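Long-range contacts in Lmo0181 protein (Listeria monocytogenes serovar 1/2a, PDB 5F7V), which binds the cyclic glucan cycloalternan as the substrate-binding lipoprotein of an ABC system, and probably hands it on for transport across the membrane: residues T16-S21 and N53-K58; L74-F79 and T278-N283; D140-E145 and K161-A166. One frame throughout, in Å; residues are numbered along the deposited sequence.

Interaction 1: residues T16-S21 and N53-K58; sequences TYYQFS and NDYFTK. With GLC (alpha-D-glucopyranose), chain B.
Tyr55 lies between Tyr18 and Phe20, and these three rings account for most of the 320 Å² buried here. Phe20 turns its edge onto one face of Tyr55: CD2 of Phe20 sits over the ring centre, 3.6 Å from CD2 of Tyr55, and planes at 69° make the pair T-shaped. Tyr18 meets the same ring obliquely, its CD2 3.3 Å from CE1 of Tyr55, the two side chains running alongside each other but pointing opposite ways. A chi1 of 178° swings Tyr55 across the end of strand 13-19, and its hydroxyl is hydrogen-bonded to Glu73 O of the adjacent strand 71-75. Tyr18 extends the other way, bringing its OH within 3.1 Å of Lys58 CB. CZ of Phe56 approaches CE2 of Phe20 at 3.9 Å and completes an aromatic cluster. The far side of Phe20 belongs to the glycan pocket: O4 of glucose B lies at its ring edge, and O6 of that sugar donates a 2.7 Å hydrogen bond to Phe20 O. The cluster thus packs helix 52-64 against the C-terminal end of strand 13-19, which runs parallel to strands 43-49 and 71-75.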
loop_
_atom_site.group_PDB
_atom_site.type_symbol
_atom_site.label_atom_id
_atom_site.label_comp_id
_atom_site.label_asym_id
_atom_site.label_seq_id
_atom_site.Cartn_x
_atom_site.Cartn_y
_atom_site.Cartn_z
ATOM N N THR A 16 -14.708 -10.396 -17.080
ATOM C CA THR A 16 -13.664 -10.834 -16.160
ATOM C C THR A 16 -13.104 -9.656 -15.381
ATOM O O THR A 16 -12.906 -8.586 -15.953
ATOM C CB THR A 16 -12.547 -11.556 -16.925
ATOM O OG1 THR A 16 -12.081 -10.713 -17.990
ATOM C CG2 THR A 16 -13.078 -12.840 -17.550
ATOM N N TYR A 17 -12.835 -9.882 -14.105
ATOM C CA TYR A 17 -12.211 -8.907 -13.191
ATOM C C TYR A 17 -11.044 -9.586 -12.523
ATOM O O TYR A 17 -11.238 -10.612 -11.896
ATOM C CB TYR A 17 -13.226 -8.381 -12.164
ATOM C CG TYR A 17 -12.600 -7.468 -11.111
ATOM C CD1 TYR A 17 -11.802 -6.392 -11.497
ATOM C CD2 TYR A 17 -12.805 -7.698 -9.753
ATOM C CE1 TYR A 17 -11.230 -5.563 -10.563
ATOM C CE2 TYR A 17 -12.259 -6.849 -8.814
ATOM C CZ TYR A 17 -11.464 -5.809 -9.226
ATOM O OH TYR A 17 -10.837 -4.971 -8.311
ATOM N N TYR A 18 -9.849 -9.046 -12.731
ATOM C CA TYR A 18 -8.592 -9.583 -12.187
ATOM C C TYR A 18 -8.207 -8.657 -11.049
ATOM O O TYR A 18 -8.260 -7.427 -11.213
ATOM C CB TYR A 18 -7.599 -9.563 -13.321
ATOM C CG TYR A 18 -6.410 -10.457 -13.400
ATOM C CD1 TYR A 18 -6.428 -11.693 -14.031
ATOM C CD2 TYR A 18 -5.195 -9.995 -12.916
ATOM C CE1 TYR A 18 -5.288 -12.466 -14.129
ATOM C CE2 TYR A 18 -4.038 -10.740 -12.982
ATOM C CZ TYR A 18 -4.078 -11.981 -13.596
ATOM O OH TYR A 18 -2.854 -12.628 -13.606
ATOM N N GLN A 19 -7.892 -9.199 -9.875
ATOM C CA GLN A 19 -7.576 -8.329 -8.719
ATOM C C GLN A 19 -6.654 -9.004 -7.714
ATOM O O GLN A 19 -6.428 -10.213 -7.776
ATOM C CB GLN A 19 -8.881 -7.862 -8.069
ATOM C CG GLN A 19 -9.629 -8.946 -7.292
ATOM C CD GLN A 19 -9.212 -8.994 -5.830
ATOM O OE1 GLN A 19 -9.222 -7.974 -5.142
ATOM N NE2 GLN A 19 -8.886 -10.186 -5.356
ATOM N N PHE A 20 -6.145 -8.195 -6.798
ATOM C CA PHE A 20 -5.266 -8.619 -5.721
ATOM C C PHE A 20 -5.678 -8.203 -4.334
ATOM O O PHE A 20 -5.284 -8.864 -3.401
ATOM C CB PHE A 20 -3.816 -8.129 -5.927
ATOM C CG PHE A 20 -3.704 -6.633 -5.960
ATOM C CD1 PHE A 20 -3.596 -5.881 -4.787
ATOM C CD2 PHE A 20 -3.761 -5.973 -7.162
ATOM C CE1 PHE A 20 -3.585 -4.490 -4.873
ATOM C CE2 PHE A 20 -3.706 -4.609 -7.247
ATOM C CZ PHE A 20 -3.629 -3.851 -6.096
ATOM N N SER A 21 -6.427 -7.108 -4.163
ATOM C CA SER A 21 -6.489 -6.541 -2.815
ATOM C C SER A 21 -7.447 -7.229 -1.850
ATOM O O SER A 21 -7.281 -7.074 -0.656
ATOM C CB SER A 21 -6.796 -5.046 -2.893
ATOM O OG SER A 21 -8.127 -4.761 -3.293
ATOM N N ASN A 53 2.179 -10.412 -4.557
ATOM C CA ASN A 53 3.586 -10.565 -4.939
ATOM C C ASN A 53 3.796 -10.994 -6.390
ATOM O O ASN A 53 4.809 -10.647 -6.975
ATOM C CB ASN A 53 4.312 -11.503 -3.972
ATOM C CG ASN A 53 3.979 -12.961 -4.208
ATOM O OD1 ASN A 53 2.814 -13.319 -4.462
ATOM N ND2 ASN A 53 4.997 -13.811 -4.156
ATOM N N ASP A 54 2.814 -11.699 -6.950
ATOM C CA ASP A 54 2.830 -12.173 -8.340
ATOM C C ASP A 54 1.849 -11.476 -9.273
ATOM O O ASP A 54 1.857 -11.686 -10.491
ATOM C CB ASP A 54 2.513 -13.669 -8.344
ATOM C CG ASP A 54 3.595 -14.499 -7.676
ATOM O OD1 ASP A 54 4.772 -14.061 -7.657
ATOM O OD2 ASP A 54 3.295 -15.618 -7.181
ATOM N N TYR A 55 1.009 -10.593 -8.732
ATOM C CA TYR A 55 -0.076 -10.048 -9.522
ATOM C C TYR A 55 0.375 -9.286 -10.764
ATOM O O TYR A 55 -0.203 -9.483 -11.836
ATOM C CB TYR A 55 -0.892 -9.105 -8.607
ATOM C CG TYR A 55 -2.039 -8.407 -9.317
ATOM C CD1 TYR A 55 -3.280 -9.035 -9.464
ATOM C CD2 TYR A 55 -1.844 -7.165 -9.915
ATOM C CE1 TYR A 55 -4.329 -8.413 -10.131
ATOM C CE2 TYR A 55 -2.875 -6.548 -10.602
ATOM C CZ TYR A 55 -4.102 -7.170 -10.707
ATOM O OH TYR A 55 -5.166 -6.607 -11.372
ATOM N N PHE A 56 1.334 -8.378 -10.618
ATOM C CA PHE A 56 1.646 -7.509 -11.751
ATOM C C PHE A 56 2.395 -8.250 -12.852
ATOM O O PHE A 56 2.151 -7.953 -14.021
ATOM C CB PHE A 56 2.321 -6.184 -11.358
ATOM C CG PHE A 56 1.401 -5.297 -10.551
ATOM C CD1 PHE A 56 0.354 -4.613 -11.158
ATOM C CD2 PHE A 56 1.536 -5.233 -9.182
ATOM C CE1 PHE A 56 -0.522 -3.858 -10.392
ATOM C CE2 PHE A 56 0.671 -4.480 -8.414
ATOM C CZ PHE A 56 -0.341 -3.791 -9.038
ATOM N N THR A 57 3.247 -9.198 -12.472
ATOM C CA THR A 57 3.933 -10.018 -13.455
ATOM C C THR A 57 2.912 -10.839 -14.233
ATOM O O THR A 57 2.977 -10.947 -15.454
ATOM C CB THR A 57 4.925 -10.965 -12.773
ATOM O OG1 THR A 57 5.773 -10.220 -11.897
ATOM C CG2 THR A 57 5.791 -11.659 -13.812
ATOM N N LYS A 58 1.970 -11.425 -13.509
ATOM C CA LYS A 58 0.940 -12.268 -14.105
ATOM C C LYS A 58 0.010 -11.458 -15.013
ATOM O O LYS A 58 -0.304 -11.842 -16.134
ATOM C CB LYS A 58 0.171 -13.059 -13.035
ATOM C CG LYS A 58 0.993 -14.144 -12.354
ATOM C CD LYS A 58 1.205 -15.311 -13.295
ATOM C CE LYS A 58 1.590 -16.592 -12.576
ATOM N NZ LYS A 58 2.473 -17.469 -13.382
HETATM C C1 GLC B . -0.182 -6.922 0.354
HETATM C C2 GLC B . -0.224 -5.560 -0.313
HETATM C C3 GLC B . -1.594 -4.911 -0.197
HETATM C C4 GLC B . -2.622 -5.862 -0.773
HETATM C C5 GLC B . -2.563 -7.167 0.033
HETATM C C6 GLC B . -3.611 -8.179 -0.412
HETATM O O2 GLC B . 0.775 -4.730 0.277
HETATM O O3 GLC B . -1.651 -3.754 -1.028
HETATM O O4 GLC B . -3.927 -5.275 -0.767
HETATM O O5 GLC B . -1.256 -7.724 -0.120
HETATM O O6 GLC B . -3.233 -8.656 -1.703
#

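Interaction 2: residues L74-F79 and T278-N283; sequences LNYETF and THFFAN. With GLC (alpha-D-glucopyranose), chain C; GLC (alpha-D-glucopyranose), chain D.
Phe281 lays one ring face against glucose C, whose C6 is over the ring centre, while the carboxylate of Glu77 comes at the ring obliquely. In one of the two conformers modelled for Glu77, OE2 lies 3.7 Å from Phe281 CE1, the two planes 27° apart. The same OE2 accepts a 2.7 Å hydrogen bond from O4 of glucose C, an oxygen that also accepts one from Asn75 ND2. Next to it, Asn283 grips the adjoining hydroxyls with both ends of its amide: OD1 accepts from O3 at 2.7 Å, and ND2 donates to O2 with an N-H...O angle of 164°. This is a carbohydrate site of a periplasmic-binding-protein fold, built where strand 71-75 passes into helix 76-85 beside the antiparallel strand 278-287. Asn75 and Asn283 form a non-hydrogen-bonded pair with side chains on one sheet face. Asn75 is also the N-cap; its chi1 of 64° turns OD1 back to accept from Thr78 N, weakly, and from Thr78 OG1 in the carbonyl plane at 2.7 Å. Tyr76 N bonds weakly to Ala282 O and donates to a water that also binds Glu77 OE1, Ala282 N and glucose C. Tyr76 CE2 meets Phe280 CD2 edge to edge at 4.1 Å.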
loop_
_atom_site.group_PDB
_atom_site.type_symbol
_atom_site.label_atom_id
_atom_site.label_comp_id
_atom_site.label_asym_id
_atom_site.label_seq_id
_atom_site.Cartn_x
_atom_site.Cartn_y
_atom_site.Cartn_z
ATOM N N LEU A 74 -5.390 -1.998 -10.304
ATOM C CA LEU A 74 -4.034 -1.393 -10.351
ATOM C C LEU A 74 -3.856 -0.620 -9.089
ATOM O O LEU A 74 -4.794 -0.128 -8.521
ATOM C CB LEU A 74 -3.841 -0.436 -11.520
ATOM C CG LEU A 74 -3.894 -1.119 -12.883
ATOM C CD1 LEU A 74 -3.923 -0.053 -13.970
ATOM C CD2 LEU A 74 -2.775 -2.087 -13.120
ATOM N N ASN A 75 -2.609 -0.580 -8.639
ATOM C CA ASN A 75 -2.227 0.293 -7.534
ATOM C C ASN A 75 -1.685 1.613 -8.069
ATOM O O ASN A 75 -1.371 1.774 -9.246
ATOM C CB ASN A 75 -1.303 -0.432 -6.531
ATOM C CG ASN A 75 0.017 -0.851 -7.105
ATOM O OD1 ASN A 75 0.276 -0.679 -8.267
ATOM N ND2 ASN A 75 0.816 -1.447 -6.262
ATOM N N TYR A 76 -1.552 2.569 -7.156
ATOM C CA TYR A 76 -1.075 3.894 -7.493
ATOM C C TYR A 76 0.280 3.787 -8.164
ATOM O O TYR A 76 0.513 4.408 -9.190
ATOM C CB TYR A 76 -0.992 4.699 -6.192
ATOM C CG TYR A 76 -0.938 6.221 -6.285
ATOM C CD1 TYR A 76 -0.258 6.915 -7.283
ATOM C CD2 TYR A 76 -1.539 6.975 -5.298
ATOM C CE1 TYR A 76 -0.237 8.291 -7.291
ATOM C CE2 TYR A 76 -1.553 8.356 -5.314
ATOM C CZ TYR A 76 -0.873 9.006 -6.318
ATOM O OH TYR A 76 -0.847 10.377 -6.338
ATOM N N GLU A 77 1.155 2.964 -7.600
ATOM C CA GLU A 77 2.532 3.032 -8.075
ATOM C C GLU A 77 2.758 2.239 -9.353
ATOM O O GLU A 77 3.802 2.448 -9.949
ATOM C CB GLU A 77 3.514 2.690 -6.951
ATOM C CG GLU A 77 3.359 1.326 -6.293
ATOM C CD GLU A 77 2.354 1.237 -5.141
ATOM O OE1 GLU A 77 1.266 1.853 -5.199
ATOM O OE2 GLU A 77 2.627 0.503 -4.161
ATOM N N THR A 78 1.841 1.378 -9.804
ATOM C CA THR A 78 2.007 0.714 -11.116
ATOM C C THR A 78 1.169 1.363 -12.191
ATOM O O THR A 78 1.334 1.094 -13.378
ATOM C CB THR A 78 1.660 -0.781 -11.024
ATOM O OG1 THR A 78 2.317 -1.343 -9.888
ATOM C CG2 THR A 78 2.102 -1.581 -12.222
ATOM N N PHE A 79 0.237 2.230 -11.797
ATOM C CA PHE A 79 -0.646 2.847 -12.782
ATOM C C PHE A 79 0.084 3.460 -13.988
ATOM O O PHE A 79 -0.328 3.181 -15.115
ATOM C CB PHE A 79 -1.554 3.898 -12.122
ATOM C CG PHE A 79 -2.311 4.750 -13.092
ATOM C CD1 PHE A 79 -3.407 4.234 -13.722
ATOM C CD2 PHE A 79 -1.893 6.023 -13.401
ATOM C CE1 PHE A 79 -4.094 5.022 -14.636
ATOM C CE2 PHE A 79 -2.577 6.817 -14.281
ATOM C CZ PHE A 79 -3.691 6.305 -14.925
ATOM N N THR A 278 4.008 9.928 5.978
ATOM C CA THR A 278 3.202 8.705 6.000
ATOM C C THR A 278 2.844 8.320 4.578
ATOM O O THR A 278 2.810 9.116 3.623
ATOM C CB THR A 278 1.941 8.945 6.804
ATOM O OG1 THR A 278 1.250 10.053 6.230
ATOM C CG2 THR A 278 2.324 9.208 8.281
ATOM N N HIS A 279 2.637 7.031 4.422
ATOM C CA HIS A 279 2.230 6.475 3.120
ATOM C C HIS A 279 0.805 6.867 2.780
ATOM O O HIS A 279 -0.056 7.033 3.621
ATOM C CB HIS A 279 2.315 4.958 3.162
ATOM C CG HIS A 279 3.663 4.437 2.794
ATOM N ND1 HIS A 279 4.312 3.469 3.524
ATOM C CD2 HIS A 279 4.452 4.696 1.726
ATOM C CE1 HIS A 279 5.446 3.162 2.921
ATOM N NE2 HIS A 279 5.544 3.883 1.829
ATOM N N PHE A 280 0.538 6.968 1.487
ATOM C CA PHE A 280 -0.792 7.073 0.880
ATOM C C PHE A 280 -0.805 6.170 -0.335
ATOM O O PHE A 280 -0.043 6.354 -1.274
ATOM C CB PHE A 280 -1.106 8.514 0.479
ATOM C CG PHE A 280 -2.494 8.675 -0.074
ATOM C CD1 PHE A 280 -3.562 8.904 0.793
ATOM C CD2 PHE A 280 -2.736 8.526 -1.428
ATOM C CE1 PHE A 280 -4.841 9.048 0.286
ATOM C CE2 PHE A 280 -4.020 8.639 -1.925
ATOM C CZ PHE A 280 -5.033 8.895 -1.060
ATOM N N PHE A 281 -1.689 5.197 -0.282
ATOM C CA PHE A 281 -1.847 4.220 -1.366
ATOM C C PHE A 281 -3.279 4.276 -1.853
ATOM O O PHE A 281 -4.181 4.647 -1.136
ATOM C CB PHE A 281 -1.466 2.829 -0.850
ATOM C CG PHE A 281 -0.010 2.680 -0.535
ATOM C CD1 PHE A 281 0.942 2.887 -1.530
ATOM C CD2 PHE A 281 0.399 2.279 0.709
ATOM C CE1 PHE A 281 2.280 2.759 -1.238
ATOM C CE2 PHE A 281 1.745 2.157 1.001
ATOM C CZ PHE A 281 2.686 2.382 0.025
ATOM N N ALA A 282 -3.483 3.851 -3.083
ATOM C CA ALA A 282 -4.821 3.756 -3.646
ATOM C C ALA A 282 -4.897 2.689 -4.685
ATOM O O ALA A 282 -3.943 2.504 -5.436
ATOM C CB ALA A 282 -5.272 5.066 -4.268
ATOM N N ASN A 283 -6.005 1.964 -4.709
ATOM C CA ASN A 283 -6.271 1.010 -5.785
ATOM C C ASN A 283 -7.373 1.514 -6.678
ATOM O O ASN A 283 -8.300 2.161 -6.190
ATOM C CB ASN A 283 -6.672 -0.318 -5.167
ATOM C CG ASN A 283 -5.529 -0.896 -4.335
ATOM O OD1 ASN A 283 -4.401 -0.918 -4.787
ATOM N ND2 ASN A 283 -5.833 -1.390 -3.132
HETATM C C1 GLC C . -1.618 -2.506 -0.367
HETATM C C2 GLC C . -2.481 -1.519 -1.120
HETATM C C3 GLC C . -1.838 -1.170 -2.450
HETATM C C4 GLC C . -0.391 -0.737 -2.250
HETATM C C5 GLC C . 0.382 -1.817 -1.503
HETATM C C6 GLC C . 1.806 -1.398 -1.160
HETATM O O2 GLC C . -3.779 -2.093 -1.305
HETATM O O3 GLC C . -2.579 -0.092 -3.014
HETATM O O4 GLC C . 0.205 -0.603 -3.544
HETATM O O5 GLC C . -0.272 -2.065 -0.239
HETATM O O6 GLC C . 2.294 -2.458 -0.306
HETATM C C1 GLC D . 3.721 -2.556 -0.304
HETATM C C2 GLC D . 4.006 -3.848 0.450
HETATM C C3 GLC D . 3.473 -3.718 1.877
HETATM C C4 GLC D . 4.099 -2.505 2.540
HETATM C C5 GLC D . 3.972 -1.248 1.667
HETATM C C6 GLC D . 4.804 -0.060 2.158
HETATM O O2 GLC D . 3.421 -4.977 -0.222
HETATM O O3 GLC D . 3.845 -4.924 2.560
HETATM O O4 GLC D . 3.438 -2.217 3.783
HETATM O O5 GLC D . 4.381 -1.456 0.315
HETATM O O6 GLC D . 6.175 -0.445 2.190
HETATM O O HOH W 1 -1.282 2.182 -4.126
#

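Interaction 3: residues D140-E145 and K161-A166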
loop_
_atom_site.group_PDB
_atom_site.type_symbol
_atom_site.label_atom_id
_atom_site.label_comp_id
_atom_site.label_asym_id
_atom_site.label_seq_id
_atom_site.Cartn_x
_atom_site.Cartn_y
_atom_site.Cartn_z
ATOM N N ASP A 140 3.127 -3.975 27.866
ATOM C CA ASP A 140 2.740 -3.995 29.290
ATOM C C ASP A 140 3.649 -4.915 30.080
ATOM O O ASP A 140 4.092 -4.579 31.194
ATOM C CB ASP A 140 1.295 -4.487 29.432
ATOM C CG ASP A 140 0.257 -3.493 28.987
ATOM O OD1 ASP A 140 0.592 -2.346 28.636
ATOM O OD2 ASP A 140 -0.954 -3.859 29.018
ATOM N N LYS A 141 3.951 -6.073 29.504
ATOM C CA LYS A 141 4.822 -7.045 30.171
ATOM C C LYS A 141 6.190 -6.450 30.470
ATOM O O LYS A 141 6.729 -6.663 31.538
ATOM C CB LYS A 141 4.956 -8.335 29.358
ATOM C CG LYS A 141 5.633 -9.514 30.056
ATOM C CD LYS A 141 5.808 -10.672 29.062
ATOM C CE LYS A 141 6.678 -11.838 29.503
ATOM N NZ LYS A 141 6.000 -13.132 29.225
ATOM N N ALA A 142 6.728 -5.690 29.533
ATOM C CA ALA A 142 8.036 -5.041 29.675
ATOM C C ALA A 142 7.993 -3.718 30.433
ATOM O O ALA A 142 9.042 -3.164 30.783
ATOM C CB ALA A 142 8.672 -4.851 28.296
ATOM N N GLY A 143 6.812 -3.175 30.693
ATOM C CA GLY A 143 6.699 -1.853 31.293
ATOM C C GLY A 143 7.143 -0.707 30.402
ATOM O O GLY A 143 7.718 0.287 30.854
ATOM N N VAL A 144 6.900 -0.851 29.102
ATOM C CA VAL A 144 7.216 0.171 28.114
ATOM C C VAL A 144 5.953 0.946 27.758
ATOM O O VAL A 144 4.903 0.352 27.474
ATOM C CB VAL A 144 7.891 -0.459 26.878
ATOM C CG1 VAL A 144 8.208 0.586 25.806
ATOM C CG2 VAL A 144 9.177 -1.159 27.297
ATOM N N GLU A 145 6.066 2.264 27.750
ATOM C CA GLU A 145 4.934 3.108 27.345
ATOM C C GLU A 145 4.645 2.963 25.843
ATOM O O GLU A 145 5.538 2.798 25.029
ATOM C CB GLU A 145 5.239 4.566 27.668
ATOM C CG GLU A 145 5.470 4.818 29.154
ATOM C CD GLU A 145 4.324 4.454 30.066
ATOM O OE1 GLU A 145 3.137 4.528 29.661
ATOM O OE2 GLU A 145 4.549 4.092 31.252
ATOM N N LYS A 161 14.407 -1.566 21.559
ATOM C CA LYS A 161 15.497 -2.209 22.265
ATOM C C LYS A 161 15.011 -2.816 23.578
ATOM O O LYS A 161 15.334 -3.979 23.898
ATOM C CB LYS A 161 16.654 -1.210 22.480
ATOM C CG LYS A 161 17.415 -0.880 21.199
ATOM C CD LYS A 161 18.344 0.331 21.348
ATOM C CE LYS A 161 18.917 0.708 20.007
ATOM N NZ LYS A 161 19.761 1.929 20.139
ATOM N N LYS A 162 14.206 -2.107 24.355
ATOM C CA LYS A 162 13.709 -2.643 25.611
ATOM C C LYS A 162 12.703 -3.772 25.418
ATOM O O LYS A 162 12.612 -4.624 26.271
ATOM C CB LYS A 162 13.048 -1.528 26.423
ATOM C CG LYS A 162 14.073 -0.500 26.874
ATOM C CD LYS A 162 13.507 0.556 27.829
ATOM C CE LYS A 162 12.566 1.520 27.148
ATOM N NZ LYS A 162 12.000 2.552 28.057
ATOM N N LEU A 163 12.069 -3.847 24.253
ATOM C CA LEU A 163 11.077 -4.868 23.971
ATOM C C LEU A 163 11.667 -6.089 23.302
ATOM O O LEU A 163 10.951 -7.072 23.133
ATOM C CB LEU A 163 9.942 -4.294 23.116
ATOM C CG LEU A 163 9.027 -3.320 23.871
ATOM C CD1 LEU A 163 8.337 -2.330 22.934
ATOM C CD2 LEU A 163 8.079 -4.011 24.797
ATOM N N THR A 164 12.922 -6.044 22.912
ATOM C CA THR A 164 13.560 -7.240 22.315
ATOM C C THR A 164 13.999 -8.187 23.402
ATOM O O THR A 164 14.639 -7.776 24.360
ATOM C CB THR A 164 14.735 -6.772 21.447
ATOM O OG1 THR A 164 14.201 -5.944 20.395
ATOM C CG2 THR A 164 15.442 -7.976 20.840
ATOM N N ASP A 165 13.637 -9.460 23.241
ATOM C CA ASP A 165 13.963 -10.515 24.203
ATOM C C ASP A 165 14.449 -11.694 23.382
ATOM O O ASP A 165 13.665 -12.540 22.932
ATOM C CB ASP A 165 12.727 -10.837 25.032
ATOM C CG ASP A 165 12.985 -11.889 26.078
ATOM O OD1 ASP A 165 14.140 -12.370 26.272
ATOM O OD2 ASP A 165 11.968 -12.228 26.729
ATOM N N ALA A 166 15.739 -11.647 23.093
ATOM C CA ALA A 166 16.322 -12.549 22.097
ATOM C C ALA A 166 16.118 -14.015 22.435
ATOM O O ALA A 166 15.773 -14.783 21.552
ATOM C CB ALA A 166 17.805 -12.258 21.887
HETATM O O HOH W 2 10.736 1.115 30.066
HETATM O O HOH W 3 8.735 3.499 28.226
#
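Ala142 and Leu163 bring the two backbones closest, their CA atoms 6.5 Å apart, at the points where helix 136-142 and helix 153-163 run out. Gly143 is the first residue to leave the helical conformation after Ala142; its positive phi of 68° and two bonds back into the last turn, one of them Gly143 N to Asp140 O at 3.1 Å, identify a Schellman motif. The chain then extends through Val144, whose side chain points at the second helix. The contact between the segments is small, 195 Å² in all, and its direct part is apolar. CD2 of Leu163 is the branch that does most of the touching: it lies 3.6 Å from Ala142 CB and 3.9 Å from Val144 CG2. Val144 and Leu163 approach tip to tip, with CG1 of Val144 and CD1 of Leu163 also 4.1 Å apart. The first torsion of Val144, 179°, sets CG1 anti to the backbone N and leaves CG2 beside that N, where it also meets Lys162 CB at 4.0 Å. Both Val144 and Leu163 pack in addition on Phe139, one turn back in helix 136-142, and so the C-terminal turns of two successive helices are joined over a hydrophobic patch far from the glycan. On the solvent side, Lys162 adds a polar link through water. Its chain bends at chi3 (-71°), and NZ donates to a water at 2.8 Å that in turn donates to Gly143 O; a second water accepts from Glu145 N and, weakly, from the same NZ.

In the fold
From the N terminus, interaction 1 closes first, a span of 31 residues that carries the chain from strand 13-19 through helix 27-39 and strand 43-49 to helix 52-64. Interaction 2 opens just afterwards on strand 71-75 and closes only about 200 residues later on strand 278-287. Interaction 3, a local closure between helices 136-142 and 153-163, falls wholly within that span, and no two of the loops cross. Interactions 1 and 2 touch, Phe20 CZ lying 3.3 Å from Asn283 OD1, and both contribute to the glycan pocket on one sheet. Interaction 3 stands apart, its nearest atoms about 18 Å from interaction 2, and on the opposite side of the chain's centre from interaction 1.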